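Local structure of pngf-ii (4R4X) at residues 29-34 with 52-57; 57-62 with 73-78. The protein probably hydrolyses the bond between asparagine side chains and their N-linked glycans, acting as a peptide:N-glycosidase that deglycosylates N-glycoproteins. One frame throughout, in Å; residues are numbered along the deposited sequence.

Contact 1: 29-34 with 52-57; sequences SDKTLL and EINRKN. With ZN (zinc ion), chain B.
Leu33 lays its CD1 methyl against the side of the Glu52 side chain, with CD1 3.5 Å from Glu52 CG and 3.3 Å from Glu52 OE2. The glutamate runs out extended beyond CG (chi2 -165°), which carries its carboxylate clear of the strand to hold the zinc ion with both oxygens, OE2 at 2.5 Å from the metal; Asp159 supplies a further ligand. On the same face Lys31, bent at chi2 (-83°), passes aslant over the Asn54 amide, its CE 3.9 Å from Asn54 CG. The other end of that amide is used locally: Asn54 OD1 accepts from Lys56 N, an Asx turn that starts the chain's departure from the strand. Beyond it Lys56 doubles back, bent at chi2 and chi3, and its NZ forms a weak salt bridge of 3.5 Å with Asp30 OD1. The backbone is paired between these side chains. Thr32 and Ile53 exchange two in-plane bonds, N to O in both directions, and Arg55 N donates to Asp30 O over 2.8 Å, though from above the carbonyl plane by 40°. Thr32 and Ile53 point to the opposite face, and the Arg55 guanidinium reaches back over it from the loop. There Ile53 CG2 lies 3.7 Å above one face of the guanidinium, displaced toward its rim, while Thr32 CG2 sits at the guanidinium edge, too close for the modelled spacing to be trusted. Gln130 OE1 accepts from Arg55 NH2 and helps to fix the rotation of that group. Leu33 and Glu52, like Lys31 and Asn54, are non-hydrogen-bonded pairs, flanking the hydrogen-bonded Thr32-Ile53 pair in the alternation of an antiparallel beta ladder, here one that bears a zinc site on one face within the N-glycanase N-terminal domain.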
ATOM      1  N   SER A  29     -36.647 -11.305 -26.739  1.00 20.61           N
ATOM      2  CA  SER A  29     -37.663 -11.310 -25.682  1.00 22.37           C
ATOM      3  C   SER A  29     -37.294 -12.130 -24.442  1.00 22.61           C
ATOM      4  O   SER A  29     -37.952 -11.985 -23.423  1.00 25.29           O
ATOM      5  CB  SER A  29     -39.017 -11.761 -26.228  1.00 22.41           C
ATOM      6  OG  SER A  29     -38.949 -13.095 -26.691  1.00 23.59           O
ATOM      7  N   ASP A  30     -36.265 -12.977 -24.521  1.00 23.06           N
ATOM      8  CA  ASP A  30     -35.857 -13.842 -23.389  1.00 24.68           C
ATOM      9  C   ASP A  30     -34.656 -13.325 -22.573  1.00 23.18           C
ATOM     10  O   ASP A  30     -34.623 -13.486 -21.360  1.00 20.91           O
ATOM     11  CB  ASP A  30     -35.486 -15.244 -23.889  1.00 28.14           C
ATOM     12  CG  ASP A  30     -36.636 -15.938 -24.610  1.00 31.58           C
ATOM     13  OD1 ASP A  30     -37.723 -16.040 -24.012  1.00 34.39           O
ATOM     14  OD2 ASP A  30     -36.440 -16.375 -25.762  1.00 34.27           O
ATOM     15  N   LYS A  31     -33.681 -12.734 -23.259  1.00 22.21           N
ATOM     16  CA  LYS A  31     -32.385 -12.360 -22.675  1.00 23.55           C
ATOM     17  C   LYS A  31     -31.866 -11.084 -23.319  1.00 21.30           C
ATOM     18  O   LYS A  31     -32.054 -10.893 -24.520  1.00 19.99           O
ATOM     19  CB  LYS A  31     -31.336 -13.437 -22.971  1.00 26.28           C
ATOM     20  CG  LYS A  31     -31.593 -14.804 -22.381  1.00 30.50           C
ATOM     21  CD  LYS A  31     -31.118 -14.861 -20.944  1.00 34.29           C
ATOM     22  CE  LYS A  31     -31.820 -15.951 -20.164  1.00 35.77           C
ATOM     23  NZ  LYS A  31     -31.053 -16.136 -18.906  1.00 36.18           N
ATOM     24  N   THR A  32     -31.183 -10.238 -22.551  1.00 20.21           N
ATOM     25  CA  THR A  32     -30.377  -9.176 -23.166  1.00 19.98           C
ATOM     26  C   THR A  32     -28.975  -9.101 -22.577  1.00 19.86           C
ATOM     27  O   THR A  32     -28.758  -9.356 -21.380  1.00 19.05           O
ATOM     28  CB  THR A  32     -31.053  -7.771 -23.212  1.00 22.49           C
ATOM     29  OG1 THR A  32     -30.376  -6.800 -22.394  1.00 28.45           O
ATOM     30  CG2 THR A  32     -32.452  -7.828 -22.874  1.00 20.58           C
ATOM     31  N   LEU A  33     -28.035  -8.794 -23.460  1.00 18.17           N
ATOM     32  CA  LEU A  33     -26.618  -8.724 -23.146  1.00 18.96           C
ATOM     33  C   LEU A  33     -26.155  -7.295 -23.395  1.00 18.33           C
ATOM     34  O   LEU A  33     -26.486  -6.719 -24.423  1.00 18.62           O
ATOM     35  CB  LEU A  33     -25.848  -9.716 -24.023  1.00 19.85           C
ATOM     36  CG  LEU A  33     -24.330  -9.547 -24.006  1.00 21.69           C
ATOM     37  CD1 LEU A  33     -23.832 -10.063 -22.685  1.00 22.45           C
ATOM     38  CD2 LEU A  33     -23.679 -10.281 -25.175  1.00 22.42           C
ATOM     39  N   LEU A  34     -25.447  -6.710 -22.429  1.00 17.49           N
ATOM     40  CA  LEU A  34     -24.926  -5.371 -22.563  1.00 18.08           C
ATOM     41  C   LEU A  34     -23.411  -5.368 -22.426  1.00 17.72           C
ATOM     42  O   LEU A  34     -22.840  -5.794 -21.406  1.00 17.75           O
ATOM     43  CB  LEU A  34     -25.585  -4.428 -21.546  1.00 18.45           C
ATOM     44  CG  LEU A  34     -25.000  -3.016 -21.435  1.00 19.89           C
ATOM     45  CD1 LEU A  34     -25.108  -2.234 -22.744  1.00 19.30           C
ATOM     46  CD2 LEU A  34     -25.688  -2.273 -20.292  1.00 21.07           C
ATOM     47  N   GLU A  52     -26.104  -9.085 -18.111  1.00 19.51           N
ATOM     48  CA  GLU A  52     -27.128  -9.864 -18.795  1.00 19.33           C
ATOM     49  C   GLU A  52     -28.388  -9.868 -17.962  1.00 19.60           C
ATOM     50  O   GLU A  52     -28.329  -9.983 -16.736  1.00 19.26           O
ATOM     51  CB  GLU A  52     -26.690 -11.303 -19.040  1.00 22.32           C
ATOM     52  CG  GLU A  52     -25.514 -11.437 -19.992  1.00 26.98           C
ATOM     53  CD  GLU A  52     -25.310 -12.856 -20.511  1.00 30.87           C
ATOM     54  OE1 GLU A  52     -25.831 -13.809 -19.895  1.00 37.05           O
ATOM     55  OE2 GLU A  52     -24.625 -13.026 -21.546  1.00 35.57           O
ATOM     56  N   ILE A  53     -29.524  -9.732 -18.634  1.00 18.75           N
ATOM     57  CA  ILE A  53     -30.815  -9.704 -17.983  1.00 18.50           C
ATOM     58  C   ILE A  53     -31.624 -10.861 -18.504  1.00 19.32           C
ATOM     59  O   ILE A  53     -31.732 -11.022 -19.707  1.00 18.50           O
ATOM     60  CB  ILE A  53     -31.579  -8.409 -18.300  1.00 19.00           C
ATOM     61  CG1 ILE A  53     -30.771  -7.220 -17.788  1.00 19.56           C
ATOM     62  CG2 ILE A  53     -32.977  -8.470 -17.692  1.00 20.41           C
ATOM     63  CD1 ILE A  53     -31.441  -5.872 -17.924  1.00 20.33           C
ATOM     64  N   ASN A  54     -32.180 -11.642 -17.582  1.00 19.18           N
ATOM     65  CA  ASN A  54     -33.100 -12.716 -17.882  1.00 20.76           C
ATOM     66  C   ASN A  54     -34.485 -12.102 -17.874  1.00 20.48           C
ATOM     67  O   ASN A  54     -34.938 -11.632 -16.841  1.00 20.22           O
ATOM     68  CB  ASN A  54     -32.986 -13.811 -16.816  1.00 22.57           C
ATOM     69  CG  ASN A  54     -33.954 -14.961 -17.056  1.00 24.67           C
ATOM     70  OD1 ASN A  54     -34.964 -14.807 -17.746  1.00 25.32           O
ATOM     71  ND2 ASN A  54     -33.643 -16.118 -16.489  1.00 24.50           N
ATOM     72  N   ARG A  55     -35.121 -12.040 -19.034  1.00 21.65           N
ATOM     73  CA  ARG A  55     -36.368 -11.291 -19.151  1.00 22.85           C
ATOM     74  C   ARG A  55     -37.572 -12.062 -18.571  1.00 26.13           C
ATOM     75  O   ARG A  55     -38.620 -11.472 -18.352  1.00 25.83           O
ATOM     76  CB  ARG A  55     -36.620 -10.908 -20.605  1.00 21.45           C
ATOM     77  CG  ARG A  55     -35.619  -9.920 -21.179  1.00 20.88           C
ATOM     78  CD  ARG A  55     -35.722  -8.535 -20.534  1.00 19.95           C
ATOM     79  NE  ARG A  55     -34.696  -7.628 -21.050  1.00 19.31           N
ATOM     80  CZ  ARG A  55     -34.478  -6.395 -20.569  1.00 19.11           C
ATOM     81  NH1 ARG A  55     -35.235  -5.883 -19.599  1.00 18.18           N
ATOM     82  NH2 ARG A  55     -33.544  -5.634 -21.097  1.00 18.29           N
ATOM     83  N   LYS A  56     -37.402 -13.355 -18.298  1.00 28.30           N
ATOM     84  CA  LYS A  56     -38.475 -14.170 -17.675  1.00 32.38           C
ATOM     85  C   LYS A  56     -38.715 -13.755 -16.223  1.00 31.83           C
ATOM     86  O   LYS A  56     -39.848 -13.698 -15.764  1.00 31.85           O
ATOM     87  CB  LYS A  56     -38.131 -15.668 -17.718  1.00 35.03           C
ATOM     88  CG  LYS A  56     -38.558 -16.437 -18.966  1.00 39.81           C
ATOM     89  CD  LYS A  56     -38.291 -15.712 -20.285  1.00 42.46           C
ATOM     90  CE  LYS A  56     -39.551 -15.007 -20.794  1.00 46.11           C
ATOM     91  NZ  LYS A  56     -39.290 -13.913 -21.774  1.00 45.57           N
ATOM     92  N   ASN A  57     -37.640 -13.462 -15.504  1.00 30.55           N
ATOM     93  CA  ASN A  57     -37.733 -13.152 -14.074  1.00 29.10           C
ATOM     94  C   ASN A  57     -37.054 -11.840 -13.651  1.00 28.05           C
ATOM     95  O   ASN A  57     -36.982 -11.517 -12.467  1.00 24.84           O
ATOM     96  CB  ASN A  57     -37.241 -14.348 -13.229  1.00 28.99           C
ATOM     97  CG  ASN A  57     -35.779 -14.748 -13.484  1.00 30.01           C
ATOM     98  OD1 ASN A  57     -35.322 -15.749 -12.939  1.00 34.21           O
ATOM     99  ND2 ASN A  57     -35.043 -13.998 -14.275  1.00 28.83           N
TER
HETATM  100 ZN    ZN B1001     -25.932 -15.171 -21.687  0.50 23.52          ZN

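Contact 2: 57-62 with 73-78; sequences NNEVSQ and KTSDNT
The Glu59 carboxylate comes down beside Ser75, OE2 lying 3.3 Å from Ser75 CB, whereas the Asp76 carboxylate is turned back to Thr78, two residues on in its own segment. Thr78 OG1 meets Asp76 OD1 on the syn side, and Thr78 N approaches the same oxygen from above the carboxylate plane, so OD1 takes two bonds and closes an Asx turn just past the strand. The first Glu59 torsion (chi1 -176°) sends CG away from the backbone N, and the extended chain beyond it carries OE2 across to Ser75. On the face of Ser61 and Ser75, the two OG atoms share a hydrogen bond of 3.1 Å, side by side in a non-hydrogen-bonded pair, and Lys73 CE packs 3.7 Å from Ser61 OG. Strands 59-65 and 70-76 form a beta hairpin, and the pairs around the serines carry its bonds: Val60 with Asp76 and Gln62 with Thr74, each doubly linked. Gln62 N to Thr74 O is almost straight (177°), while Asp76 N to Val60 O is more bent, at 139°. On the face of Gln62 and Thr74, Thr74 CG2 rests 4.1 Å from Gln62 CB, and both side chains touch Tyr176 of helix 173-182; Thr74 OG1 is bonded to Lys171 O. A water donates to Val60 O and Thr74 O, bridging the two strands.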
ATOM      1  N   ASN A  57     -37.640 -13.462 -15.504  1.00 30.55           N
ATOM      2  CA  ASN A  57     -37.733 -13.152 -14.074  1.00 29.10           C
ATOM      3  C   ASN A  57     -37.054 -11.840 -13.651  1.00 28.05           C
ATOM      4  O   ASN A  57     -36.982 -11.517 -12.467  1.00 24.84           O
ATOM      5  CB  ASN A  57     -37.241 -14.348 -13.229  1.00 28.99           C
ATOM      6  CG  ASN A  57     -35.779 -14.748 -13.484  1.00 30.01           C
ATOM      7  OD1 ASN A  57     -35.322 -15.749 -12.939  1.00 34.21           O
ATOM      8  ND2 ASN A  57     -35.043 -13.998 -14.275  1.00 28.83           N
ATOM      9  N   ASN A  58     -36.585 -11.070 -14.631  1.00 26.68           N
ATOM     10  CA  ASN A  58     -35.817  -9.861 -14.360  1.00 26.05           C
ATOM     11  C   ASN A  58     -34.592 -10.056 -13.453  1.00 24.20           C
ATOM     12  O   ASN A  58     -34.187  -9.155 -12.755  1.00 24.49           O
ATOM     13  CB  ASN A  58     -36.729  -8.722 -13.873  1.00 27.26           C
ATOM     14  CG  ASN A  58     -37.559  -8.125 -15.005  1.00 27.51           C
ATOM     15  OD1 ASN A  58     -37.372  -8.463 -16.174  1.00 25.78           O
ATOM     16  ND2 ASN A  58     -38.494  -7.240 -14.661  1.00 28.63           N
ATOM     17  N   GLU A  59     -33.977 -11.227 -13.504  1.00 23.46           N
ATOM     18  CA  GLU A  59     -32.705 -11.416 -12.829  1.00 24.73           C
ATOM     19  C   GLU A  59     -31.622 -10.691 -13.633  1.00 21.73           C
ATOM     20  O   GLU A  59     -31.397 -11.017 -14.786  1.00 20.21           O
ATOM     21  CB  GLU A  59     -32.350 -12.895 -12.676  1.00 28.02           C
ATOM     22  CG  GLU A  59     -31.065 -13.101 -11.881  1.00 33.50           C
ATOM     23  CD  GLU A  59     -30.974 -14.463 -11.204  1.00 38.72           C
ATOM     24  OE1 GLU A  59     -31.770 -15.362 -11.542  1.00 45.94           O
ATOM     25  OE2 GLU A  59     -30.097 -14.637 -10.323  1.00 45.19           O
ATOM     26  N   VAL A  60     -31.001  -9.697 -13.007  1.00 20.45           N
ATOM     27  CA  VAL A  60     -29.894  -8.944 -13.581  1.00 20.71           C
ATOM     28  C   VAL A  60     -28.581  -9.575 -13.086  1.00 20.89           C
ATOM     29  O   VAL A  60     -28.339  -9.685 -11.866  1.00 20.16           O
ATOM     30  CB  VAL A  60     -29.966  -7.472 -13.161  1.00 20.88           C
ATOM     31  CG1 VAL A  60     -28.840  -6.646 -13.767  1.00 21.53           C
ATOM     32  CG2 VAL A  60     -31.322  -6.885 -13.546  1.00 21.55           C
ATOM     33  N   SER A  61     -27.749  -9.998 -14.031  1.00 20.03           N
ATOM     34  CA  SER A  61     -26.452 -10.597 -13.708  1.00 20.50           C
ATOM     35  C   SER A  61     -25.326  -9.714 -14.222  1.00 19.22           C
ATOM     36  O   SER A  61     -25.325  -9.291 -15.375  1.00 18.24           O
ATOM     37  CB  SER A  61     -26.337 -11.991 -14.299  1.00 19.93           C
ATOM     38  OG  SER A  61     -27.229 -12.886 -13.651  1.00 21.18           O
ATOM     39  N   GLN A  62     -24.388  -9.420 -13.338  1.00 19.51           N
ATOM     40  CA  GLN A  62     -23.225  -8.652 -13.669  1.00 19.74           C
ATOM     41  C   GLN A  62     -22.024  -9.590 -13.617  1.00 17.92           C
ATOM     42  O   GLN A  62     -21.831 -10.285 -12.629  1.00 17.56           O
ATOM     43  CB  GLN A  62     -23.062  -7.517 -12.659  1.00 22.88           C
ATOM     44  CG  GLN A  62     -22.107  -6.441 -13.110  1.00 25.20           C
ATOM     45  CD  GLN A  62     -22.660  -5.549 -14.209  1.00 28.08           C
ATOM     46  OE1 GLN A  62     -23.872  -5.432 -14.412  1.00 29.73           O
ATOM     47  NE2 GLN A  62     -21.760  -4.888 -14.910  1.00 29.66           N
ATOM     48  N   LYS A  73     -19.409 -13.272 -10.888  1.00 18.23           N
ATOM     49  CA  LYS A  73     -20.692 -12.702 -11.187  1.00 18.87           C
ATOM     50  C   LYS A  73     -21.429 -12.377  -9.897  1.00 18.02           C
ATOM     51  O   LYS A  73     -21.191 -12.972  -8.840  1.00 16.27           O
ATOM     52  CB  LYS A  73     -21.522 -13.636 -12.104  1.00 20.84           C
ATOM     53  CG  LYS A  73     -22.378 -14.656 -11.380  1.00 23.89           C
ATOM     54  CD  LYS A  73     -23.136 -15.595 -12.311  1.00 25.24           C
ATOM     55  CE  LYS A  73     -24.573 -15.153 -12.515  1.00 27.99           C
ATOM     56  NZ  LYS A  73     -25.334 -16.101 -13.394  1.00 29.34           N
ATOM     57  N   THR A  74     -22.326 -11.418  -9.997  1.00 17.17           N
ATOM     58  CA  THR A  74     -23.219 -11.125  -8.913  1.00 19.47           C
ATOM     59  C   THR A  74     -24.593 -10.964  -9.552  1.00 21.73           C
ATOM     60  O   THR A  74     -24.705 -10.439 -10.680  1.00 22.59           O
ATOM     61  CB  THR A  74     -22.703  -9.903  -8.111  1.00 20.49           C
ATOM     62  OG1 THR A  74     -23.144  -9.980  -6.756  1.00 20.83           O
ATOM     63  CG2 THR A  74     -23.151  -8.613  -8.710  1.00 22.45           C
ATOM     64  N   SER A  75     -25.633 -11.413  -8.848  1.00 22.04           N
ATOM     65  CA  SER A  75     -26.992 -11.431  -9.382  1.00 24.70           C
ATOM     66  C   SER A  75     -28.002 -10.781  -8.432  1.00 24.03           C
ATOM     67  O   SER A  75     -27.801 -10.782  -7.228  1.00 21.22           O
ATOM     68  CB  SER A  75     -27.397 -12.871  -9.656  1.00 26.07           C
ATOM     69  OG  SER A  75     -26.594 -13.393 -10.703  1.00 31.21           O
ATOM     70  N   ASP A  76     -29.083 -10.235  -8.993  1.00 23.10           N
ATOM     71  CA  ASP A  76     -30.069  -9.475  -8.220  1.00 23.92           C
ATOM     72  C   ASP A  76     -31.336  -9.345  -9.056  1.00 23.94           C
ATOM     73  O   ASP A  76     -31.285  -8.866 -10.192  1.00 22.22           O
ATOM     74  CB  ASP A  76     -29.518  -8.082  -7.878  1.00 25.22           C
ATOM     75  CG  ASP A  76     -30.392  -7.300  -6.872  1.00 27.03           C
ATOM     76  OD1 ASP A  76     -31.578  -7.654  -6.664  1.00 26.91           O
ATOM     77  OD2 ASP A  76     -29.878  -6.298  -6.305  1.00 28.43           O
ATOM     78  N   ASN A  77     -32.467  -9.792  -8.506  1.00 23.65           N
ATOM     79  CA  ASN A  77     -33.732  -9.708  -9.236  1.00 23.81           C
ATOM     80  C   ASN A  77     -34.649  -8.571  -8.768  1.00 24.05           C
ATOM     81  O   ASN A  77     -35.832  -8.541  -9.114  1.00 22.40           O
ATOM     82  CB  ASN A  77     -34.445 -11.047  -9.202  1.00 25.16           C
ATOM     83  CG  ASN A  77     -35.031 -11.364  -7.845  1.00 27.04           C
ATOM     84  OD1 ASN A  77     -34.767 -10.681  -6.861  1.00 27.20           O
ATOM     85  ND2 ASN A  77     -35.850 -12.400  -7.796  1.00 30.02           N
ATOM     86  N   THR A  78     -34.093  -7.638  -8.006  1.00 24.00           N
ATOM     87  CA  THR A  78     -34.841  -6.488  -7.513  1.00 27.10           C
ATOM     88  C   THR A  78     -34.416  -5.165  -8.146  1.00 25.88           C
ATOM     89  O   THR A  78     -35.028  -4.131  -7.867  1.00 25.19           O
ATOM     90  CB  THR A  78     -34.691  -6.324  -5.985  1.00 28.71           C
ATOM     91  OG1 THR A  78     -33.354  -5.897  -5.658  1.00 31.45           O
ATOM     92  CG2 THR A  78     -35.013  -7.622  -5.263  1.00 30.67           C
TER
HETATM   93  O   HOH W   1     -26.508  -7.922 -10.545  1.00 26.69           O

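Overall arrangement
Contacts 1 and 2 follow one another along the chain and meet at the neighbouring strands 48-54 and 59-65, with Asn57 in the connecting turn common to both. Their centres lie 10 Å apart, and the junction is made by probable backbone bonds from Ser61 N to Glu52 O and from Asn54 N to Glu59 O, plus packing of Ile53 on Val60. Contact 1 is partly buried; contact 2 lies at the surface. The first mixes a zinc ligand, aliphatic packing and a weak salt bridge, and joins strands separated in sequence by the short helix 37-40. The second is a hairpin held by four backbone bonds, to which a hydroxyl pair and a bridging water add.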